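Local atomic coordinates of FERM, RhoGEF and pleckstrin domain protein 2 (Danio rerio, PDB entry 6D21), a protein that probably acts as a guanine nucleotide exchange factor that activates RAC1 in semaphorin and integrin signalling, its FERM domain being the part present here. Residues A121-H126 with E181-L186; I204-A209 with K267-N272; F240-H245 with L256-G261. All coordinates share one frame; numbering follows the deposited sequence.

Contact 1: residues A121-H126 with E181-L186; sequences ALLASH and EIARKL
Ile182 drives its side chain into the notch between Leu122, Leu123 and His126, filling the space between helix 117-132 and the C-terminal end of helix 172-183. Both helices belong to the all-helical central lobe of the FERM domain. The two branches of the isoleucine divide the work. With CG1 anti to the carbonyl carbon (chi1 -67°) and the chain then extended, Ile182 CD1 reaches Leu122 CD2 at 3.5 Å and also His126 CD2 at 3.6 Å, aslant to the imidazole. The shorter branch, Ile182 CG2, lies 3.6 Å from Leu123 CD2, and the two side chains lie alongside, running antiparallel. A beta-branched residue suits this place because its two branches leave CB in different directions, CG1-CD1 toward Leu122 and His126 and CG2 toward Leu123. Cut back to an alanine, Ile182 would probably leave Leu122, Leu123 and His126 facing a gap where the branches had been.

The His126 ring also stacks on that of His167, while Leu123 is buried also against Leu108 and Val179. Ala183, small enough to let the leucine pass, meets Leu123 CD2 through its CB at 4.3 Å. Glu181 OE2 takes both Arg184 NE (2.9 Å) and Arg184 NH1, a side-on grip by two nitrogens on one oxygen, with Lys185 NZ as a further salt-bridge partner; none of the three residues touches segment 121-126. A type I turn from Ala183 to Leu186 then brings the last leucine back to the interface, where Leu186 CD1 meets Leu123 CD1 tip to tip at 4.1 Å.

Contact 2: residues I204-A209 with K267-N272; sequences INLAVA and KIFWKN
Phe269 points from the helix onto the strand, and the far end of its ring does the touching. Phe269 CZ comes within 3.6 Å of Leu206 CB, the two side chains crossing at about a right angle, while Phe269 CE2 lies 3.8 Å from Leu206 CD1. On the next corner of the ring, Phe269 CE1 is 3.9 Å from Ala207 C, which sits at the ring edge in its plane. The aromatic thus abuts the strand backbone where Ala207 turns its methyl away, and a long, rigid side chain is well suited to span the gap between helix and sheet. CG stands anti to the backbone N (chi1 -179°), which directs the ring toward the strand.

One turn further on, Asn272 crosses Val208 obliquely, with Asn272 ND2 3.5 Å from Val208 CG1. That is packing of an amide against a methyl; the polar link is made by a water, which donates to Val208 O at 3.1 Å and accepts from Asn272 ND2, so the asparagine both packs and donates.

These residues belong to the C-terminal PH-like lobe of the FERM domain, in which the C-terminal helix 263-281 packs over one end of the strongly bent sheet, as in the PH fold. The axes of the short segments run 9.2 Å apart at 26°, nearly along one another, so Phe269 and Asn272, three residues apart on one helical face, follow the strand's Leu206 and Val208 in order.

Further out, the Phe269 ring also meets Phe240 edge-to-face and His194 at an inclined angle. Strand 203-209 is itself held between strands 194-197 and 212-217, with backbone hydrogen bonds between Leu206 and His194 and between Ala207 and Gln214.

Contact 3: residues F240-H245 with L256-G261; sequences FLIKLH and LEFLMG
Ile242 leans across the strand pair so that its CD1 comes up to the edge of the Phe258 ring, near the ring plane, 3.8 Å from Phe258 CE2. The two residues are diagonal neighbours on one face of the sheet, and with CG1 anti to the carbonyl carbon (chi1 -56°) the isoleucine extends its longer branch toward the aromatic. Leu256, directly opposite Ile242, inclines the other way: Leu256 CD1 lies aslant against Leu244 CD1 at 3.7 Å, and is 4.2 Å from Ile242 CB. Phe240 swings its ring away from the partner strand toward helix 263-281, leaving its CB 3.9 Å from Met260 SD. The sulfur lies obliquely off the ring, a Met-aromatic contact made with the methionine chain bent at chi3 (52°).

Beneath these side chains the backbones run antiparallel. Phe240 with Phe258 and Ile242 with Leu256 are hydrogen-bonded pairs, each closed by two bonds; that from Phe240 N to Phe258 O is 2.8 Å long and almost straight at 178°. Leu241 and Glu257 form the non-hydrogen-bonded pair between them and point to the other face, where Glu257 makes its salt bridge with Arg239, an apt place for a charged residue. Phe240, Ile242, Leu256 and Phe258 gather on one face, Phe258 against Ile204 and Leu206, and Phe240 against Cys266 and Trp270. The arrangement is a beta hairpin, its strands 239-244 and 255-260 leading into the C-terminal helix of the PH-like lobe.

Contact 1 stands apart, joining two helices of the central lobe, its centre 26 Å from that of contact 2 and 33 Å from that of contact 3. Contacts 2 and 3 share the PH-like lobe and one sheet, and touch directly: Leu206 CD1 meets Phe240 CD2 at 3.9 Å, and Ile204 CD1 meets Phe258 CD1 at 3.6 Å. Contact 2 is buried, whereas contacts 1 and 3 are only partly so. Their chemistry follows: mostly aliphatic packing, with one imidazole, between helices in 121-126/181-186, aromatic packing plus one water bridge between strand and helix in 204-209/267-272, and direct backbone hydrogen bonding in 240-245/256-261, with side chains packed on top.

Contact 1: residues A121-H126 with E181-L186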
ATOM      1  N   ALA A 121      10.677 -15.081   4.797  1.00 23.75           N
ATOM      2  CA  ALA A 121      10.299 -16.391   5.326  1.00 29.41           C
ATOM      3  C   ALA A 121       9.592 -16.261   6.686  1.00 27.50           C
ATOM      4  O   ALA A 121       8.630 -16.970   6.975  1.00 25.01           O
ATOM      5  CB  ALA A 121      11.527 -17.282   5.441  1.00 26.63           C
ATOM      6  N   LEU A 122      10.070 -15.333   7.507  1.00 25.89           N
ATOM      7  CA  LEU A 122       9.508 -15.111   8.830  1.00 24.49           C
ATOM      8  C   LEU A 122       8.095 -14.517   8.741  1.00 23.16           C
ATOM      9  O   LEU A 122       7.178 -14.988   9.411  1.00 25.65           O
ATOM     10  CB  LEU A 122      10.418 -14.200   9.637  1.00 26.94           C
ATOM     11  CG  LEU A 122       9.845 -13.788  10.988  1.00 31.54           C
ATOM     12  CD1 LEU A 122       9.690 -15.011  11.885  1.00 26.52           C
ATOM     13  CD2 LEU A 122      10.727 -12.711  11.627  1.00 25.07           C
ATOM     14  N   LEU A 123       7.919 -13.507   7.894  1.00 21.82           N
ATOM     15  CA  LEU A 123       6.584 -12.980   7.613  1.00 20.72           C
ATOM     16  C   LEU A 123       5.661 -14.090   7.093  1.00 24.15           C
ATOM     17  O   LEU A 123       4.528 -14.244   7.554  1.00 27.63           O
ATOM     18  CB  LEU A 123       6.652 -11.824   6.597  1.00 21.18           C
ATOM     19  CG  LEU A 123       7.229 -10.504   7.109  1.00 26.04           C
ATOM     20  CD1 LEU A 123       7.573  -9.566   5.961  1.00 23.05           C
ATOM     21  CD2 LEU A 123       6.221  -9.828   8.074  1.00 24.85           C
ATOM     22  N   ALA A 124       6.141 -14.877   6.136  1.00 24.70           N
ATOM     23  CA  ALA A 124       5.314 -15.937   5.575  1.00 23.27           C
ATOM     24  C   ALA A 124       4.930 -16.973   6.650  1.00 27.56           C
ATOM     25  O   ALA A 124       3.810 -17.499   6.649  1.00 29.87           O
ATOM     26  CB  ALA A 124       6.039 -16.615   4.406  1.00 23.85           C
ATOM     27  N   SER A 125       5.855 -17.256   7.570  1.00 24.42           N
ATOM     28  CA  SER A 125       5.602 -18.267   8.601  1.00 25.97           C
ATOM     29  C   SER A 125       4.482 -17.823   9.537  1.00 25.69           C
ATOM     30  O   SER A 125       3.684 -18.641   9.973  1.00 28.76           O
ATOM     31  CB  SER A 125       6.870 -18.582   9.400  1.00 27.70           C
ATOM     32  OG  SER A 125       7.174 -17.579  10.355  1.00 28.09           O
ATOM     33  N   HIS A 126       4.415 -16.532   9.847  1.00 24.46           N
ATOM     34  CA  HIS A 126       3.289 -16.003  10.625  1.00 33.35           C
ATOM     35  C   HIS A 126       1.988 -15.974   9.827  1.00 33.31           C
ATOM     36  O   HIS A 126       0.896 -16.210  10.369  1.00 27.92           O
ATOM     37  CB  HIS A 126       3.598 -14.598  11.143  1.00 26.76           C
ATOM     38  CG  HIS A 126       4.551 -14.587  12.290  1.00 29.70           C
ATOM     39  ND1 HIS A 126       4.235 -15.124  13.520  1.00 32.25           N
ATOM     40  CD2 HIS A 126       5.826 -14.141  12.386  1.00 26.33           C
ATOM     41  CE1 HIS A 126       5.270 -14.992  14.331  1.00 34.08           C
ATOM     42  NE2 HIS A 126       6.247 -14.400  13.668  1.00 30.68           N
ATOM     43  N   GLU A 181       4.169  -6.034  13.395  1.00 23.49           N
ATOM     44  CA  GLU A 181       5.352  -5.609  14.145  1.00 26.79           C
ATOM     45  C   GLU A 181       6.643  -5.829  13.352  1.00 36.78           C
ATOM     46  O   GLU A 181       7.562  -5.001  13.408  1.00 31.62           O
ATOM     47  CB  GLU A 181       5.432  -6.340  15.490  1.00 32.85           C
ATOM     48  CG  GLU A 181       4.617  -5.660  16.562  1.00 59.38           C
ATOM     49  CD  GLU A 181       4.758  -4.147  16.507  1.00 73.90           C
ATOM     50  OE1 GLU A 181       3.731  -3.458  16.301  1.00 68.19           O
ATOM     51  OE2 GLU A 181       5.900  -3.653  16.660  1.00 76.26           O
ATOM     52  N   ILE A 182       6.713  -6.945  12.621  1.00 25.69           N
ATOM     53  CA  ILE A 182       7.886  -7.231  11.786  1.00 23.93           C
ATOM     54  C   ILE A 182       7.941  -6.233  10.632  1.00 31.59           C
ATOM     55  O   ILE A 182       8.968  -5.575  10.389  1.00 23.01           O
ATOM     56  CB  ILE A 182       7.861  -8.671  11.220  1.00 24.85           C
ATOM     57  CG1 ILE A 182       8.021  -9.694  12.352  1.00 23.36           C
ATOM     58  CG2 ILE A 182       8.955  -8.867  10.177  1.00 22.48           C
ATOM     59  CD1 ILE A 182       7.626 -11.081  11.953  1.00 29.00           C
ATOM     60  N   ALA A 183       6.811  -6.100   9.942  1.00 21.59           N
ATOM     61  CA  ALA A 183       6.791  -5.346   8.705  1.00 25.32           C
ATOM     62  C   ALA A 183       7.025  -3.853   8.932  1.00 24.28           C
ATOM     63  O   ALA A 183       7.683  -3.191   8.129  1.00 23.79           O
ATOM     64  CB  ALA A 183       5.472  -5.574   7.974  1.00 23.49           C
ATOM     65  N   ARG A 184       6.489  -3.314  10.021  1.00 20.54           N
ATOM     66  CA  ARG A 184       6.594  -1.881  10.235  1.00 26.54           C
ATOM     67  C   ARG A 184       8.045  -1.450  10.444  1.00 36.18           C
ATOM     68  O   ARG A 184       8.351  -0.263  10.379  1.00 27.17           O
ATOM     69  CB  ARG A 184       5.746  -1.443  11.425  1.00 21.43           C
ATOM     70  CG  ARG A 184       6.339  -1.816  12.771  1.00 31.08           C
ATOM     71  CD  ARG A 184       5.893  -0.843  13.834  1.00 36.87           C
ATOM     72  NE  ARG A 184       6.378  -1.228  15.146  1.00 43.88           N
ATOM     73  CZ  ARG A 184       7.411  -0.660  15.757  1.00 60.27           C
ATOM     74  NH1 ARG A 184       7.779  -1.089  16.952  1.00 67.42           N
ATOM     75  NH2 ARG A 184       8.074   0.336  15.178  1.00 67.52           N
ATOM     76  N   LYS A 185       8.937  -2.413  10.685  1.00 31.48           N
ATOM     77  CA  LYS A 185      10.338  -2.094  10.939  1.00 22.63           C
ATOM     78  C   LYS A 185      11.196  -2.255   9.691  1.00 30.65           C
ATOM     79  O   LYS A 185      12.415  -2.169   9.761  1.00 30.50           O
ATOM     80  CB  LYS A 185      10.885  -2.968  12.083  1.00 28.27           C
ATOM     81  CG  LYS A 185      10.279  -2.612  13.441  1.00 33.87           C
ATOM     82  CD  LYS A 185      11.016  -3.273  14.596  1.00 55.74           C
ATOM     83  CE  LYS A 185      10.227  -4.433  15.184  1.00 59.98           C
ATOM     84  NZ  LYS A 185       9.054  -3.954  15.971  1.00 61.03           N
ATOM     85  N   LEU A 186      10.553  -2.500   8.549  1.00 25.32           N
ATOM     86  CA  LEU A 186      11.270  -2.664   7.287  1.00 26.62           C
ATOM     87  C   LEU A 186      11.294  -1.368   6.499  1.00 31.95           C
ATOM     88  O   LEU A 186      10.314  -0.626   6.468  1.00 23.50           O
ATOM     89  CB  LEU A 186      10.633  -3.764   6.439  1.00 21.02           C
ATOM     90  CG  LEU A 186      10.589  -5.116   7.157  1.00 23.91           C
ATOM     91  CD1 LEU A 186       9.822  -6.130   6.315  1.00 28.14           C
ATOM     92  CD2 LEU A 186      12.032  -5.602   7.463  1.00 20.21           C
TER

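Contact 2: residues I204-A209 with K267-N272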
ATOM      1  N   ILE A 204      16.337   8.072  -9.678  1.00 43.54           N
ATOM      2  CA  ILE A 204      15.973   7.863  -8.286  1.00 38.43           C
ATOM      3  C   ILE A 204      14.483   7.571  -8.160  1.00 37.26           C
ATOM      4  O   ILE A 204      13.744   7.638  -9.134  1.00 32.60           O
ATOM      5  CB  ILE A 204      16.352   9.079  -7.403  1.00 51.34           C
ATOM      6  CG1 ILE A 204      15.824  10.377  -8.011  1.00 53.96           C
ATOM      7  CG2 ILE A 204      17.866   9.152  -7.186  1.00 47.45           C
ATOM      8  CD1 ILE A 204      14.467  10.773  -7.483  1.00 53.19           C
ATOM      9  N   ASN A 205      14.051   7.226  -6.957  1.00 33.28           N
ATOM     10  CA  ASN A 205      12.632   7.041  -6.691  1.00 42.67           C
ATOM     11  C   ASN A 205      12.173   7.956  -5.578  1.00 36.75           C
ATOM     12  O   ASN A 205      12.853   8.076  -4.553  1.00 36.19           O
ATOM     13  CB  ASN A 205      12.328   5.586  -6.331  1.00 42.35           C
ATOM     14  CG  ASN A 205      12.627   4.638  -7.474  1.00 48.00           C
ATOM     15  OD1 ASN A 205      11.888   4.594  -8.462  1.00 39.59           O
ATOM     16  ND2 ASN A 205      13.726   3.892  -7.358  1.00 35.84           N
ATOM     17  N   LEU A 206      11.034   8.614  -5.799  1.00 34.97           N
ATOM     18  CA  LEU A 206      10.406   9.453  -4.782  1.00 34.66           C
ATOM     19  C   LEU A 206       9.292   8.674  -4.110  1.00 29.95           C
ATOM     20  O   LEU A 206       8.650   7.816  -4.724  1.00 29.89           O
ATOM     21  CB  LEU A 206       9.848  10.759  -5.381  1.00 31.91           C
ATOM     22  CG  LEU A 206      10.867  11.704  -6.027  1.00 39.08           C
ATOM     23  CD1 LEU A 206      10.202  12.982  -6.552  1.00 37.36           C
ATOM     24  CD2 LEU A 206      11.968  12.034  -5.021  1.00 36.36           C
ATOM     25  N   ALA A 207       9.062   8.979  -2.841  1.00 26.31           N
ATOM     26  CA  ALA A 207       7.970   8.367  -2.123  1.00 24.93           C
ATOM     27  C   ALA A 207       7.513   9.305  -1.022  1.00 24.33           C
ATOM     28  O   ALA A 207       8.259  10.197  -0.586  1.00 27.18           O
ATOM     29  CB  ALA A 207       8.392   7.002  -1.545  1.00 24.42           C
ATOM     30  N   VAL A 208       6.288   9.100  -0.564  1.00 29.48           N
ATOM     31  CA  VAL A 208       5.753   9.915   0.514  1.00 30.49           C
ATOM     32  C   VAL A 208       5.201   8.972   1.570  1.00 29.04           C
ATOM     33  O   VAL A 208       4.683   7.896   1.247  1.00 24.56           O
ATOM     34  CB  VAL A 208       4.673  10.917   0.005  1.00 27.10           C
ATOM     35  CG1 VAL A 208       3.477  10.176  -0.634  1.00 25.50           C
ATOM     36  CG2 VAL A 208       4.236  11.864   1.137  1.00 23.70           C
ATOM     37  N   ALA A 209       5.347   9.363   2.832  1.00 24.29           N
ATOM     38  CA  ALA A 209       4.932   8.537   3.955  1.00 28.05           C
ATOM     39  C   ALA A 209       4.536   9.418   5.127  1.00 26.23           C
ATOM     40  O   ALA A 209       4.567  10.645   5.014  1.00 24.99           O
ATOM     41  CB  ALA A 209       6.041   7.590   4.343  1.00 25.53           C
ATOM     42  N   LYS A 267       1.880  15.342 -11.184  1.00 41.34           N
ATOM     43  CA  LYS A 267       0.637  15.783 -10.617  1.00 36.90           C
ATOM     44  C   LYS A 267       0.075  14.741  -9.678  1.00 43.71           C
ATOM     45  O   LYS A 267      -0.390  15.059  -8.588  1.00 47.67           O
ATOM     46  CB  LYS A 267      -0.332  16.082 -11.753  1.00 43.09           C
ATOM     47  CG  LYS A 267      -1.757  16.351 -11.339  1.00 54.58           C
ATOM     48  CD  LYS A 267      -2.425  17.254 -12.372  1.00 59.09           C
ATOM     49  CE  LYS A 267      -2.039  16.854 -13.794  1.00 63.18           C
ATOM     50  NZ  LYS A 267      -2.200  17.986 -14.758  1.00 53.21           N
ATOM     51  N   ILE A 268       0.124  13.488 -10.111  1.00 38.87           N
ATOM     52  CA  ILE A 268      -0.289  12.378  -9.269  1.00 40.34           C
ATOM     53  C   ILE A 268       0.566  12.305  -8.004  1.00 31.09           C
ATOM     54  O   ILE A 268       0.055  11.998  -6.914  1.00 27.94           O
ATOM     55  CB  ILE A 268      -0.218  11.052 -10.056  1.00 45.64           C
ATOM     56  CG1 ILE A 268      -1.395  10.975 -11.041  1.00 54.58           C
ATOM     57  CG2 ILE A 268      -0.205   9.864  -9.129  1.00 37.22           C
ATOM     58  CD1 ILE A 268      -1.317   9.817 -12.036  1.00 53.58           C
ATOM     59  N   PHE A 269       1.863  12.589  -8.130  1.00 31.99           N
ATOM     60  CA  PHE A 269       2.731  12.453  -6.965  1.00 35.68           C
ATOM     61  C   PHE A 269       2.542  13.644  -6.035  1.00 34.52           C
ATOM     62  O   PHE A 269       2.594  13.500  -4.808  1.00 34.17           O
ATOM     63  CB  PHE A 269       4.210  12.326  -7.338  1.00 33.30           C
ATOM     64  CG  PHE A 269       5.107  12.153  -6.133  1.00 32.18           C
ATOM     65  CD1 PHE A 269       4.953  11.050  -5.298  1.00 29.97           C
ATOM     66  CD2 PHE A 269       6.068  13.097  -5.816  1.00 27.80           C
ATOM     67  CE1 PHE A 269       5.759  10.881  -4.186  1.00 29.54           C
ATOM     68  CE2 PHE A 269       6.878  12.943  -4.702  1.00 30.46           C
ATOM     69  CZ  PHE A 269       6.721  11.830  -3.880  1.00 34.02           C
ATOM     70  N   TRP A 270       2.341  14.812  -6.635  1.00 35.29           N
ATOM     71  CA  TRP A 270       2.045  16.022  -5.878  1.00 34.39           C
ATOM     72  C   TRP A 270       0.755  15.829  -5.058  1.00 39.66           C
ATOM     73  O   TRP A 270       0.749  16.066  -3.847  1.00 41.87           O
ATOM     74  CB  TRP A 270       1.941  17.224  -6.817  1.00 36.03           C
ATOM     75  CG  TRP A 270       1.672  18.491  -6.113  1.00 33.91           C
ATOM     76  CD1 TRP A 270       2.581  19.282  -5.463  1.00 36.90           C
ATOM     77  CD2 TRP A 270       0.404  19.128  -5.964  1.00 37.17           C
ATOM     78  NE1 TRP A 270       1.950  20.374  -4.915  1.00 44.28           N
ATOM     79  CE2 TRP A 270       0.615  20.306  -5.212  1.00 43.49           C
ATOM     80  CE3 TRP A 270      -0.888  18.826  -6.400  1.00 39.50           C
ATOM     81  CZ2 TRP A 270      -0.421  21.178  -4.886  1.00 42.25           C
ATOM     82  CZ3 TRP A 270      -1.913  19.684  -6.062  1.00 43.31           C
ATOM     83  CH2 TRP A 270      -1.671  20.852  -5.317  1.00 39.40           C
ATOM     84  N   LYS A 271      -0.322  15.377  -5.705  1.00 34.64           N
ATOM     85  CA  LYS A 271      -1.580  15.109  -4.999  1.00 32.49           C
ATOM     86  C   LYS A 271      -1.397  14.114  -3.859  1.00 30.06           C
ATOM     87  O   LYS A 271      -1.940  14.297  -2.770  1.00 30.52           O
ATOM     88  CB  LYS A 271      -2.651  14.569  -5.952  1.00 37.99           C
ATOM     89  CG  LYS A 271      -3.286  15.612  -6.859  1.00 57.89           C
ATOM     90  CD  LYS A 271      -4.397  14.990  -7.708  1.00 67.78           C
ATOM     91  CE  LYS A 271      -5.629  14.644  -6.881  1.00 72.32           C
ATOM     92  NZ  LYS A 271      -6.442  15.858  -6.591  1.00 79.72           N
ATOM     93  N   ASN A 272      -0.645  13.055  -4.128  1.00 28.77           N
ATOM     94  CA  ASN A 272      -0.345  12.050  -3.124  1.00 26.72           C
ATOM     95  C   ASN A 272       0.361  12.671  -1.915  1.00 33.89           C
ATOM     96  O   ASN A 272       0.129  12.286  -0.774  1.00 28.48           O
ATOM     97  CB  ASN A 272       0.524  10.946  -3.734  1.00 32.41           C
ATOM     98  CG  ASN A 272       0.503   9.660  -2.923  1.00 54.51           C
ATOM     99  OD1 ASN A 272      -0.363   9.461  -2.068  1.00 62.20           O
ATOM    100  ND2 ASN A 272       1.465   8.780  -3.190  1.00 55.50           N
TER
HETATM  101  O   HOH W   1       2.513   6.908  -0.686  1.00 37.84           O

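Contact 3: residues F240-H245 with L256-G261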
ATOM      1  N   PHE A 240       9.216  18.143 -10.521  1.00 51.60           N
ATOM      2  CA  PHE A 240       8.645  18.167  -9.177  1.00 47.02           C
ATOM      3  C   PHE A 240       9.601  18.918  -8.252  1.00 52.90           C
ATOM      4  O   PHE A 240      10.813  18.700  -8.279  1.00 57.13           O
ATOM      5  CB  PHE A 240       8.374  16.752  -8.667  1.00 42.15           C
ATOM      6  CG  PHE A 240       7.697  16.708  -7.322  1.00 44.76           C
ATOM      7  CD1 PHE A 240       6.329  16.906  -7.211  1.00 38.63           C
ATOM      8  CD2 PHE A 240       8.431  16.456  -6.169  1.00 43.27           C
ATOM      9  CE1 PHE A 240       5.708  16.862  -5.975  1.00 39.53           C
ATOM     10  CE2 PHE A 240       7.816  16.407  -4.931  1.00 35.92           C
ATOM     11  CZ  PHE A 240       6.450  16.607  -4.833  1.00 34.20           C
ATOM     12  N   LEU A 241       9.056  19.827  -7.453  1.00 45.65           N
ATOM     13  CA  LEU A 241       9.886  20.759  -6.701  1.00 45.19           C
ATOM     14  C   LEU A 241       9.648  20.662  -5.196  1.00 46.58           C
ATOM     15  O   LEU A 241       8.520  20.810  -4.722  1.00 47.89           O
ATOM     16  CB  LEU A 241       9.633  22.195  -7.172  1.00 46.56           C
ATOM     17  CG  LEU A 241      10.137  22.636  -8.560  1.00 54.57           C
ATOM     18  CD1 LEU A 241       9.338  22.019  -9.695  1.00 57.74           C
ATOM     19  CD2 LEU A 241      10.078  24.140  -8.656  1.00 50.04           C
ATOM     20  N   ILE A 242      10.720  20.411  -4.452  1.00 50.79           N
ATOM     21  CA  ILE A 242      10.669  20.417  -2.996  1.00 47.70           C
ATOM     22  C   ILE A 242      11.417  21.621  -2.450  1.00 45.84           C
ATOM     23  O   ILE A 242      12.641  21.666  -2.513  1.00 45.16           O
ATOM     24  CB  ILE A 242      11.287  19.149  -2.387  1.00 43.97           C
ATOM     25  CG1 ILE A 242      10.609  17.904  -2.931  1.00 36.60           C
ATOM     26  CG2 ILE A 242      11.192  19.185  -0.863  1.00 43.29           C
ATOM     27  CD1 ILE A 242      11.307  16.644  -2.505  1.00 33.98           C
ATOM     28  N   LYS A 243      10.681  22.590  -1.912  1.00 45.05           N
ATOM     29  CA  LYS A 243      11.299  23.756  -1.292  1.00 44.92           C
ATOM     30  C   LYS A 243      11.461  23.537   0.211  1.00 48.08           C
ATOM     31  O   LYS A 243      10.483  23.325   0.929  1.00 46.03           O
ATOM     32  CB  LYS A 243      10.471  25.017  -1.560  1.00 59.08           C
ATOM     33  CG  LYS A 243      10.165  25.264  -3.037  1.00 61.05           C
ATOM     34  CD  LYS A 243      10.146  26.756  -3.385  1.00 69.32           C
ATOM     35  CE  LYS A 243      11.136  27.554  -2.546  1.00 70.39           C
ATOM     36  NZ  LYS A 243      11.605  28.782  -3.257  1.00 70.25           N
ATOM     37  N   LEU A 244      12.703  23.592   0.679  1.00 50.75           N
ATOM     38  CA  LEU A 244      13.004  23.358   2.085  1.00 52.79           C
ATOM     39  C   LEU A 244      13.117  24.666   2.866  1.00 59.14           C
ATOM     40  O   LEU A 244      13.448  25.709   2.300  1.00 56.53           O
ATOM     41  CB  LEU A 244      14.308  22.565   2.223  1.00 55.04           C
ATOM     42  CG  LEU A 244      14.419  21.198   1.543  1.00 54.33           C
ATOM     43  CD1 LEU A 244      15.762  20.563   1.850  1.00 56.54           C
ATOM     44  CD2 LEU A 244      13.293  20.267   1.969  1.00 48.10           C
ATOM     45  N   HIS A 245      12.851  24.609   4.167  1.00 47.18           N
ATOM     46  CA  HIS A 245      13.121  25.752   5.030  1.00 50.29           C
ATOM     47  C   HIS A 245      14.625  25.969   5.120  1.00 51.75           C
ATOM     48  O   HIS A 245      15.398  25.008   5.097  1.00 60.83           O
ATOM     49  CB  HIS A 245      12.519  25.550   6.426  1.00 54.32           C
ATOM     50  CG  HIS A 245      11.022  25.635   6.458  1.00 57.04           C
ATOM     51  ND1 HIS A 245      10.336  26.809   6.229  1.00 50.98           N
ATOM     52  CD2 HIS A 245      10.080  24.687   6.686  1.00 48.54           C
ATOM     53  CE1 HIS A 245       9.036  26.582   6.317  1.00 49.92           C
ATOM     54  NE2 HIS A 245       8.855  25.302   6.595  1.00 49.42           N
ATOM     55  N   LEU A 256      15.040  21.351  -4.165  1.00 55.35           N
ATOM     56  CA  LEU A 256      15.463  20.122  -4.812  1.00 55.05           C
ATOM     57  C   LEU A 256      14.581  19.903  -6.012  1.00 54.99           C
ATOM     58  O   LEU A 256      13.357  19.929  -5.906  1.00 59.84           O
ATOM     59  CB  LEU A 256      15.376  18.923  -3.866  1.00 53.00           C
ATOM     60  CG  LEU A 256      16.198  19.032  -2.586  1.00 60.69           C
ATOM     61  CD1 LEU A 256      15.309  18.790  -1.383  1.00 64.14           C
ATOM     62  CD2 LEU A 256      17.364  18.055  -2.618  1.00 68.58           C
ATOM     63  N   GLU A 257      15.208  19.692  -7.156  1.00 57.28           N
ATOM     64  CA  GLU A 257      14.476  19.471  -8.389  1.00 57.12           C
ATOM     65  C   GLU A 257      14.549  18.017  -8.816  1.00 46.85           C
ATOM     66  O   GLU A 257      15.629  17.424  -8.832  1.00 52.75           O
ATOM     67  CB  GLU A 257      15.033  20.366  -9.488  1.00 59.63           C
ATOM     68  CG  GLU A 257      14.333  20.221 -10.818  1.00 63.52           C
ATOM     69  CD  GLU A 257      14.828  21.223 -11.838  1.00 72.24           C
ATOM     70  OE1 GLU A 257      15.993  21.674 -11.732  1.00 77.12           O
ATOM     71  OE2 GLU A 257      14.046  21.558 -12.748  1.00 78.36           O
ATOM     72  N   PHE A 258      13.400  17.446  -9.161  1.00 47.65           N
ATOM     73  CA  PHE A 258      13.355  16.095  -9.714  1.00 48.02           C
ATOM     74  C   PHE A 258      12.530  16.031 -10.992  1.00 49.68           C
ATOM     75  O   PHE A 258      11.363  16.415 -11.013  1.00 49.81           O
ATOM     76  CB  PHE A 258      12.797  15.106  -8.694  1.00 45.01           C
ATOM     77  CG  PHE A 258      13.588  15.046  -7.423  1.00 45.06           C
ATOM     78  CD1 PHE A 258      14.761  14.312  -7.360  1.00 46.46           C
ATOM     79  CD2 PHE A 258      13.168  15.747  -6.298  1.00 40.24           C
ATOM     80  CE1 PHE A 258      15.496  14.254  -6.198  1.00 52.34           C
ATOM     81  CE2 PHE A 258      13.895  15.694  -5.126  1.00 44.70           C
ATOM     82  CZ  PHE A 258      15.067  14.945  -5.077  1.00 42.77           C
ATOM     83  N   LEU A 259      13.147  15.522 -12.049  1.00 44.64           N
ATOM     84  CA  LEU A 259      12.475  15.369 -13.331  1.00 43.79           C
ATOM     85  C   LEU A 259      11.719  14.055 -13.379  1.00 50.67           C
ATOM     86  O   LEU A 259      12.305  12.984 -13.216  1.00 51.90           O
ATOM     87  CB  LEU A 259      13.485  15.436 -14.470  1.00 45.95           C
ATOM     88  CG  LEU A 259      12.939  15.754 -15.859  1.00 65.34           C
ATOM     89  CD1 LEU A 259      12.009  16.958 -15.806  1.00 64.41           C
ATOM     90  CD2 LEU A 259      14.095  16.000 -16.824  1.00 66.85           C
ATOM     91  N   MET A 260      10.414  14.130 -13.602  1.00 46.85           N
ATOM     92  CA  MET A 260       9.616  12.916 -13.684  1.00 56.65           C
ATOM     93  C   MET A 260       9.221  12.627 -15.134  1.00 65.18           C
ATOM     94  O   MET A 260       9.551  13.403 -16.040  1.00 64.13           O
ATOM     95  CB  MET A 260       8.395  13.035 -12.774  1.00 53.22           C
ATOM     96  CG  MET A 260       8.791  13.402 -11.350  1.00 53.00           C
ATOM     97  SD  MET A 260       7.499  13.203 -10.118  1.00 59.40           S
ATOM     98  CE  MET A 260       6.993  11.513 -10.433  1.00 66.94           C
ATOM     99  N   GLY A 261       8.530  11.508 -15.348  1.00 71.67           N
ATOM    100  CA  GLY A 261       8.249  11.010 -16.687  1.00 76.98           C
ATOM    101  C   GLY A 261       7.261  11.829 -17.497  1.00 79.34           C
ATOM    102  O   GLY A 261       7.496  12.117 -18.671  1.00 84.72           O
TER